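Local atomic coordinates of inner membrane protein (Salmonella typhimurium LT2, PDB entry 2QJV), a protein that probably acts as a metal-dependent sugar isomerase of the KduI/IolB family, built on the cupin fold. Residues L200-V203 / D207-L210. The protein carries 2 engineered substitutions. Residues are numbered along the deposited sequence; the frame is centred on the assembly and turned at random.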
loop_
_atom_site.group_PDB
_atom_site.type_symbol
_atom_site.label_atom_id
_atom_site.label_comp_id
_atom_site.label_asym_id
_atom_site.label_seq_id
_atom_site.Cartn_x
_atom_site.Cartn_y
_atom_site.Cartn_z
ATOM N N LEU A 200 17.171 5.903 -11.190
ATOM C CA LEU A 200 15.880 5.234 -11.117
ATOM C C LEU A 200 16.061 3.783 -11.595
ATOM O O LEU A 200 16.471 3.519 -12.754
ATOM C CB LEU A 200 14.837 5.973 -11.950
ATOM C CG LEU A 200 14.612 7.455 -11.552
ATOM C CD1 LEU A 200 13.643 8.158 -12.505
ATOM C CD2 LEU A 200 14.130 7.585 -10.096
ATOM N N GLN A 201 15.805 2.851 -10.695
ATOM C CA GLN A 201 15.924 1.410 -11.010
ATOM C C GLN A 201 14.519 0.803 -10.934
ATOM O O GLN A 201 13.774 1.079 -10.006
ATOM C CB GLN A 201 16.912 0.690 -10.097
ATOM C CG GLN A 201 17.073 -0.790 -10.461
ATOM C CD GLN A 201 18.311 -1.472 -9.918
ATOM O OE1 GLN A 201 18.943 -1.019 -8.961
ATOM N NE2 GLN A 201 18.647 -2.596 -10.524
ATOM N N ARG A 202 14.137 0.028 -11.944
ATOM C CA ARG A 202 12.829 -0.581 -12.000
ATOM C C ARG A 202 12.987 -2.105 -12.007
ATOM O O ARG A 202 13.731 -2.644 -12.810
ATOM C CB ARG A 202 12.083 -0.107 -13.253
ATOM C CG ARG A 202 10.708 -0.660 -13.420
ATOM C CD ARG A 202 10.226 -0.513 -14.826
ATOM N NE ARG A 202 8.905 -1.064 -15.016
ATOM C CZ ARG A 202 8.366 -1.314 -16.192
ATOM N NH1 ARG A 202 9.072 -1.165 -17.324
ATOM N NH2 ARG A 202 7.144 -1.799 -16.245
ATOM N N VAL A 203 12.316 -2.771 -11.072
ATOM C CA VAL A 203 12.261 -4.227 -10.995
ATOM C C VAL A 203 10.841 -4.680 -11.357
ATOM O O VAL A 203 9.861 -4.333 -10.712
ATOM C CB VAL A 203 12.748 -4.766 -9.611
ATOM C CG1 VAL A 203 12.616 -6.294 -9.565
ATOM C CG2 VAL A 203 14.211 -4.338 -9.355
ATOM N N ASP A 207 4.316 -10.058 -16.467
ATOM C CA ASP A 207 2.900 -9.810 -16.147
ATOM C C ASP A 207 2.659 -8.582 -15.239
ATOM O O ASP A 207 1.513 -8.297 -14.911
ATOM C CB ASP A 207 2.225 -11.074 -15.556
ATOM C CG ASP A 207 2.722 -11.452 -14.159
ATOM O OD1 ASP A 207 3.612 -10.780 -13.571
ATOM O OD2 ASP A 207 2.207 -12.474 -13.641
ATOM N N ARG A 208 3.729 -7.877 -14.859
ATOM C CA ARG A 208 3.665 -6.682 -14.007
ATOM C C ARG A 208 3.096 -6.964 -12.603
ATOM O O ARG A 208 2.711 -6.025 -11.895
ATOM C CB ARG A 208 2.858 -5.553 -14.675
ATOM C CG ARG A 208 3.149 -5.325 -16.151
ATOM C CD ARG A 208 4.601 -5.022 -16.416
ATOM N NE ARG A 208 4.882 -4.947 -17.852
ATOM C CZ ARG A 208 4.676 -3.878 -18.620
ATOM N NH1 ARG A 208 4.149 -2.752 -18.119
ATOM N NH2 ARG A 208 4.969 -3.955 -19.913
ATOM N N SER A 209 3.031 -8.241 -12.214
ATOM C CA SER A 209 2.576 -8.639 -10.871
ATOM C C SER A 209 3.560 -8.074 -9.842
ATOM O O SER A 209 3.187 -7.788 -8.708
ATOM C CB SER A 209 2.416 -10.167 -10.755
ATOM O OG SER A 209 3.658 -10.847 -10.785
ATOM N N LEU A 210 4.824 -7.925 -10.265
ATOM C CA LEU A 210 5.829 -7.168 -9.571
ATOM C C LEU A 210 6.193 -6.042 -10.553
ATOM O O LEU A 210 6.484 -6.313 -11.731
ATOM C CB LEU A 210 7.071 -8.013 -9.211
ATOM C CG LEU A 210 8.234 -7.245 -8.541
ATOM C CD1 LEU A 210 7.810 -6.618 -7.189
ATOM C CD2 LEU A 210 9.444 -8.128 -8.361
#
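A beta-hairpin of the cupin fold closes here: strand 198-204 turns back through an exposed loop into strand 211-217, and Val203 and Leu210 touch at its loop end, Leu210 sitting just before the second strand, where Val203 pairs through its backbone with Glu212. The methyl CG1 of Val203 meets CD2 of Leu210 at 3.9 Å, while CG of Leu210 lies 4.0 Å from O of Val203. In Leu210, CG anti to the backbone N (chi1 176°), with chi2 near 61°, brings CD2 to Val203.

Arg202, one residue earlier, sends an extended chain out from the strand toward the loop; Asp211 forms a salt bridge with its NE, and Tyr217 of the second subunit takes a hydrogen bond with its NH1. In one of two modelled Arg208 conformers, and so doubtfully, NH2 of Arg202 lies 3.7 Å from NH1 of Arg208, the guanidinium planes 89° apart.

At the turn, OD1 of Asp207 accepts from N of Ser209 at 2.9 Å and from OG of Ser209 at 2.8 Å, both from the same face of the carboxylate. The backbone bond makes an Asx turn, seated in the connection of an antiparallel beta-hairpin.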